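PDB 4RF6: arginine kinase from Anthopleura japonica, which catalyses the reversible transfer of a phosphoryl group from ATP to L-arginine, giving N(omega)-phospho-L-arginine and ADP, with two phosphagen kinase units in tandem on one chain. Local coordinates for residues Leu398-Cys412 with Tyr427-Phe441. Residues are numbered along the deposited sequence; the frame is centred on the assembly and turned at random.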
loop_
_atom_site.group_PDB
_atom_site.type_symbol
_atom_site.label_atom_id
_atom_site.label_comp_id
_atom_site.label_asym_id
_atom_site.label_seq_id
_atom_site.Cartn_x
_atom_site.Cartn_y
_atom_site.Cartn_z
ATOM N N LEU A 398 20.390 26.325 -6.299
ATOM C CA LEU A 398 19.327 25.677 -5.522
ATOM C C LEU A 398 19.481 24.161 -5.319
ATOM O O LEU A 398 18.901 23.604 -4.387
ATOM C CB LEU A 398 17.958 25.966 -6.155
ATOM C CG LEU A 398 17.527 27.437 -6.234
ATOM C CD1 LEU A 398 16.208 27.581 -6.972
ATOM C CD2 LEU A 398 17.420 28.042 -4.839
ATOM N N LYS A 399 20.259 23.503 -6.175
ATOM C CA LYS A 399 20.282 22.035 -6.230
ATOM C C LYS A 399 20.654 21.323 -4.922
ATOM O O LYS A 399 20.377 20.132 -4.758
ATOM C CB LYS A 399 21.179 21.547 -7.376
ATOM C CG LYS A 399 22.658 21.884 -7.214
ATOM C CD LYS A 399 23.411 21.737 -8.530
ATOM C CE LYS A 399 24.915 21.664 -8.310
ATOM N NZ LYS A 399 25.320 20.351 -7.718
ATOM N N ASP A 400 21.265 22.046 -3.990
ATOM C CA ASP A 400 21.757 21.432 -2.761
ATOM C C ASP A 400 20.899 21.774 -1.546
ATOM O O ASP A 400 21.024 21.155 -0.483
ATOM C CB ASP A 400 23.208 21.846 -2.522
ATOM C CG ASP A 400 24.148 21.325 -3.593
ATOM O OD1 ASP A 400 23.986 20.160 -4.008
ATOM O OD2 ASP A 400 25.043 22.088 -4.019
ATOM N N LYS A 401 20.025 22.761 -1.708
ATOM C CA LYS A 401 19.131 23.176 -0.632
ATOM C C LYS A 401 17.981 22.185 -0.478
ATOM O O LYS A 401 17.500 21.620 -1.463
ATOM C CB LYS A 401 18.561 24.567 -0.916
ATOM C CG LYS A 401 19.610 25.651 -1.109
ATOM C CD LYS A 401 18.943 26.982 -1.411
ATOM C CE LYS A 401 19.901 28.143 -1.184
ATOM N NZ LYS A 401 19.173 29.445 -1.065
ATOM N N LYS A 402 17.542 21.976 0.758
ATOM C CA LYS A 402 16.442 21.061 1.029
ATOM C C LYS A 402 15.523 21.633 2.095
ATOM O O LYS A 402 15.976 22.353 2.994
ATOM C CB LYS A 402 16.968 19.696 1.470
ATOM C CG LYS A 402 17.640 18.894 0.366
ATOM C CD LYS A 402 18.037 17.514 0.868
ATOM C CE LYS A 402 18.084 16.500 -0.262
ATOM N NZ LYS A 402 18.432 15.143 0.235
ATOM N N THR A 403 14.232 21.322 1.984
ATOM C CA THR A 403 13.243 21.766 2.957
ATOM C C THR A 403 13.388 20.955 4.238
ATOM O O THR A 403 14.065 19.930 4.253
ATOM C CB THR A 403 11.797 21.589 2.424
ATOM O OG1 THR A 403 11.424 20.205 2.489
ATOM C CG2 THR A 403 11.689 22.088 0.989
ATOM N N ALA A 404 12.743 21.412 5.307
ATOM C CA ALA A 404 12.762 20.693 6.579
ATOM C C ALA A 404 12.213 19.273 6.441
ATOM O O ALA A 404 12.594 18.379 7.202
ATOM C CB ALA A 404 11.974 21.460 7.627
ATOM N N LYS A 405 11.308 19.072 5.483
ATOM C CA LYS A 405 10.725 17.751 5.246
ATOM C C LYS A 405 11.533 16.910 4.255
ATOM O O LYS A 405 11.128 15.799 3.893
ATOM C CB LYS A 405 9.267 17.878 4.794
ATOM C CG LYS A 405 8.360 18.499 5.854
ATOM C CD LYS A 405 6.944 18.725 5.345
ATOM C CE LYS A 405 6.054 19.364 6.413
ATOM N NZ LYS A 405 6.463 20.762 6.733
ATOM N N GLY A 406 12.673 17.440 3.818
ATOM C CA GLY A 406 13.600 16.690 2.982
ATOM C C GLY A 406 13.401 16.819 1.477
ATOM O O GLY A 406 13.962 16.034 0.700
ATOM N N ILE A 407 12.617 17.810 1.056
ATOM C CA ILE A 407 12.320 17.983 -0.365
ATOM C C ILE A 407 13.427 18.761 -1.084
ATOM O O ILE A 407 13.793 19.859 -0.661
ATOM C CB ILE A 407 10.961 18.697 -0.588
ATOM C CG1 ILE A 407 9.874 18.088 0.300
ATOM C CG2 ILE A 407 10.548 18.614 -2.058
ATOM C CD1 ILE A 407 9.602 16.601 0.017
ATOM N N SER A 408 13.953 18.199 -2.171
ATOM C CA SER A 408 14.964 18.901 -2.959
ATOM C C SER A 408 14.343 19.579 -4.177
ATOM O O SER A 408 13.177 19.351 -4.504
ATOM C CB SER A 408 16.058 17.944 -3.422
ATOM O OG SER A 408 15.571 17.088 -4.441
ATOM N N LEU A 409 15.127 20.421 -4.841
ATOM C CA LEU A 409 14.699 21.011 -6.106
ATOM C C LEU A 409 14.402 19.914 -7.116
ATOM O O LEU A 409 13.417 19.985 -7.858
ATOM C CB LEU A 409 15.782 21.927 -6.674
ATOM C CG LEU A 409 15.446 22.542 -8.032
ATOM C CD1 LEU A 409 14.352 23.577 -7.877
ATOM C CD2 LEU A 409 16.674 23.163 -8.689
ATOM N N TYR A 410 15.260 18.898 -7.152
ATOM C CA TYR A 410 15.099 17.839 -8.139
ATOM C C TYR A 410 13.829 17.040 -7.878
ATOM O O TYR A 410 13.178 16.593 -8.826
ATOM C CB TYR A 410 16.320 16.914 -8.193
ATOM C CG TYR A 410 16.668 16.501 -9.610
ATOM C CD1 TYR A 410 15.769 15.766 -10.380
ATOM C CD2 TYR A 410 17.884 16.851 -10.176
ATOM C CE1 TYR A 410 16.075 15.393 -11.678
ATOM C CE2 TYR A 410 18.204 16.481 -11.472
ATOM C CZ TYR A 410 17.297 15.755 -12.216
ATOM O OH TYR A 410 17.610 15.385 -13.504
ATOM N N ASP A 411 13.476 16.862 -6.604
ATOM C CA ASP A 411 12.178 16.283 -6.260
ATOM C C ASP A 411 11.065 17.068 -6.954
ATOM O O ASP A 411 10.161 16.487 -7.563
ATOM C CB ASP A 411 11.941 16.310 -4.741
ATOM C CG ASP A 411 12.786 15.298 -3.996
ATOM O OD1 ASP A 411 13.150 14.273 -4.609
ATOM O OD2 ASP A 411 13.076 15.526 -2.801
ATOM N N CYS A 412 11.145 18.393 -6.868
ATOM C CA CYS A 412 10.093 19.258 -7.402
ATOM C C CYS A 412 9.993 19.224 -8.920
ATOM O O CYS A 412 8.899 19.303 -9.475
ATOM C CB CYS A 412 10.306 20.700 -6.943
ATOM S SG CYS A 412 10.041 20.940 -5.180
ATOM N N TYR A 427 6.226 20.361 -9.286
ATOM C CA TYR A 427 5.304 20.094 -8.196
ATOM C C TYR A 427 5.993 20.505 -6.906
ATOM O O TYR A 427 7.206 20.380 -6.799
ATOM C CB TYR A 427 4.954 18.607 -8.157
ATOM C CG TYR A 427 4.082 18.149 -9.304
ATOM C CD1 TYR A 427 4.628 17.824 -10.544
ATOM C CD2 TYR A 427 2.714 18.040 -9.146
ATOM C CE1 TYR A 427 3.818 17.399 -11.596
ATOM C CE2 TYR A 427 1.904 17.616 -10.181
ATOM C CZ TYR A 427 2.451 17.301 -11.398
ATOM O OH TYR A 427 1.617 16.881 -12.415
ATOM N N ALA A 428 5.234 21.009 -5.937
ATOM C CA ALA A 428 5.800 21.321 -4.621
ATOM C C ALA A 428 5.580 20.144 -3.671
ATOM O O ALA A 428 4.463 19.629 -3.574
ATOM C CB ALA A 428 5.160 22.589 -4.056
ATOM N N GLY A 429 6.631 19.714 -2.974
ATOM C CA GLY A 429 6.509 18.613 -2.031
ATOM C C GLY A 429 5.976 19.090 -0.689
ATOM O O GLY A 429 5.438 18.306 0.099
ATOM N N ASP A 430 6.134 20.384 -0.425
ATOM C CA ASP A 430 5.624 20.987 0.804
ATOM C C ASP A 430 5.531 22.500 0.662
ATOM O O ASP A 430 5.987 23.057 -0.340
ATOM C CB ASP A 430 6.472 20.580 2.032
ATOM C CG ASP A 430 7.944 21.004 1.928
ATOM O OD1 ASP A 430 8.278 21.953 1.188
ATOM O OD2 ASP A 430 8.781 20.384 2.619
ATOM N N GLU A 431 4.941 23.162 1.658
ATOM C CA GLU A 431 4.804 24.624 1.644
ATOM C C GLU A 431 6.144 25.330 1.470
ATOM O O GLU A 431 6.245 26.332 0.757
ATOM C CB GLU A 431 4.137 25.111 2.940
ATOM C CG GLU A 431 4.265 26.629 3.183
ATOM C CD GLU A 431 3.320 27.124 4.264
ATOM O OE1 GLU A 431 3.386 28.320 4.622
ATOM O OE2 GLU A 431 2.500 26.312 4.746
ATOM N N GLU A 432 7.178 24.793 2.109
ATOM C CA GLU A 432 8.492 25.439 2.117
ATOM C C GLU A 432 9.091 25.561 0.716
ATOM O O GLU A 432 9.836 26.506 0.423
ATOM C CB GLU A 432 9.455 24.686 3.042
ATOM C CG GLU A 432 10.772 25.434 3.274
ATOM C CD GLU A 432 11.668 24.762 4.298
ATOM O OE1 GLU A 432 11.180 23.853 5.006
ATOM O OE2 GLU A 432 12.856 25.152 4.388
ATOM N N CYS A 433 8.756 24.609 -0.154
ATOM C CA CYS A 433 9.212 24.636 -1.542
ATOM C C CYS A 433 8.921 25.961 -2.246
ATOM O O CYS A 433 9.739 26.447 -3.032
ATOM C CB CYS A 433 8.558 23.503 -2.333
ATOM S SG CYS A 433 9.206 21.856 -1.941
ATOM N N TYR A 434 7.747 26.532 -1.983
ATOM C CA TYR A 434 7.340 27.770 -2.645
ATOM C C TYR A 434 8.194 28.952 -2.200
ATOM O O TYR A 434 8.271 29.960 -2.892
ATOM C CB TYR A 434 5.859 28.073 -2.393
ATOM C CG TYR A 434 4.914 27.248 -3.230
ATOM C CD1 TYR A 434 4.713 27.540 -4.580
ATOM C CD2 TYR A 434 4.220 26.181 -2.678
ATOM C CE1 TYR A 434 3.852 26.785 -5.356
ATOM C CE2 TYR A 434 3.344 25.420 -3.447
ATOM C CZ TYR A 434 3.170 25.727 -4.782
ATOM O OH TYR A 434 2.310 24.968 -5.543
ATOM N N THR A 435 8.827 28.824 -1.038
ATOM C CA THR A 435 9.718 29.870 -0.539
ATOM C C THR A 435 11.182 29.534 -0.810
ATOM O O THR A 435 11.938 30.369 -1.307
ATOM C CB THR A 435 9.535 30.121 0.954
ATOM O OG1 THR A 435 8.207 30.602 1.203
ATOM C CG2 THR A 435 10.527 31.167 1.435
ATOM N N LEU A 436 11.579 28.309 -0.482
ATOM C CA LEU A 436 12.972 27.906 -0.635
ATOM C C LEU A 436 13.377 27.846 -2.100
ATOM O O LEU A 436 14.498 28.210 -2.451
ATOM C CB LEU A 436 13.228 26.558 0.046
ATOM C CG LEU A 436 14.665 26.034 0.026
ATOM C CD1 LEU A 436 15.623 27.103 0.505
ATOM C CD2 LEU A 436 14.798 24.793 0.896
ATOM N N PHE A 437 12.463 27.408 -2.962
ATOM C CA PHE A 437 12.762 27.361 -4.389
ATOM C C PHE A 437 11.982 28.434 -5.154
ATOM O O PHE A 437 11.697 28.284 -6.340
ATOM C CB PHE A 437 12.493 25.959 -4.949
ATOM C CG PHE A 437 13.146 24.856 -4.152
ATOM C CD1 PHE A 437 14.528 24.800 -4.028
ATOM C CD2 PHE A 437 12.377 23.879 -3.526
ATOM C CE1 PHE A 437 15.139 23.788 -3.290
ATOM C CE2 PHE A 437 12.972 22.867 -2.788
ATOM C CZ PHE A 437 14.358 22.820 -2.667
ATOM N N ALA A 438 11.665 29.526 -4.464
ATOM C CA ALA A 438 10.969 30.670 -5.064
ATOM C C ALA A 438 11.534 31.179 -6.397
ATOM O O ALA A 438 10.749 31.503 -7.296
ATOM C CB ALA A 438 10.838 31.829 -4.058
ATOM N N PRO A 439 12.881 31.275 -6.535
ATOM C CA PRO A 439 13.394 31.741 -7.828
ATOM C C PRO A 439 12.863 30.930 -9.007
ATOM O O PRO A 439 12.788 31.469 -10.115
ATOM C CB PRO A 439 14.906 31.558 -7.684
ATOM C CG PRO A 439 15.152 31.803 -6.241
ATOM C CD PRO A 439 13.967 31.167 -5.539
ATOM N N LEU A 440 12.484 29.674 -8.775
ATOM C CA LEU A 440 11.839 28.881 -9.821
ATOM C C LEU A 440 10.312 28.961 -9.753
ATOM O O LEU A 440 9.651 29.222 -10.764
ATOM C CB LEU A 440 12.273 27.411 -9.758
ATOM C CG LEU A 440 11.582 26.564 -10.833
ATOM C CD1 LEU A 440 11.977 27.081 -12.204
ATOM C CD2 LEU A 440 11.882 25.075 -10.716
ATOM N N PHE A 441 9.759 28.723 -8.563
ATOM C CA PHE A 441 8.308 28.677 -8.385
ATOM C C PHE A 441 7.606 30.006 -8.689
ATOM O O PHE A 441 6.514 30.004 -9.261
ATOM C CB PHE A 441 7.944 28.199 -6.972
ATOM C CG PHE A 441 7.939 26.698 -6.814
ATOM C CD1 PHE A 441 9.086 26.024 -6.405
ATOM C CD2 PHE A 441 6.779 25.964 -7.056
ATOM C CE1 PHE A 441 9.088 24.647 -6.256
ATOM C CE2 PHE A 441 6.768 24.589 -6.908
ATOM C CZ PHE A 441 7.928 23.927 -6.503
HETATM O O HOH W 1 16.096 30.720 -1.833
HETATM O O HOH W 2 14.778 23.929 5.816
HETATM O O HOH W 3 6.684 23.106 4.444
HETATM O O HOH W 4 9.189 21.840 5.126
#
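Tyr427 N donates a nearly straight bond to Cys412 O (2.9 Å), joining the two segments in the first turn of helix 409-418. What follows illustrates how a polar cap and a buried aromatic together fix a loop against a helix. Asp430 uses each carboxylate oxygen differently: OD1 accepts from Cys433 N, a capping bond at the turn leading into helix 433-436, whereas OD2 takes the Thr403 hydroxyl on its syn lone pair (OG1 to OD2, 2.7 Å). That hydroxyl also receives Ile407 N, so one threonine couples its own turn to the cap. Glu432, its chain extended, reaches Ala404 N with OE1 at 2.9 Å, the donor lying above the carboxylate plane. Cys433 SG touches Ile407 CG2 and, without a disulfide, Cys412 SG, each at 3.5 Å. Leu409 CA and CB lie over one Phe437 face, CA toward the rim, and the neighbouring Leu436 CG over the opposite one, while Lys401 O and Ile407 O line the edge. Leu440 CD2 meets Leu409 CD1, and the Phe441 edge receives Cys412 SG. In this small N-terminal domain of the second kinase unit, helix 392-398 lies against Leu409 and Leu440, while helix 552-557, of the catalytic part, packs on Tyr427.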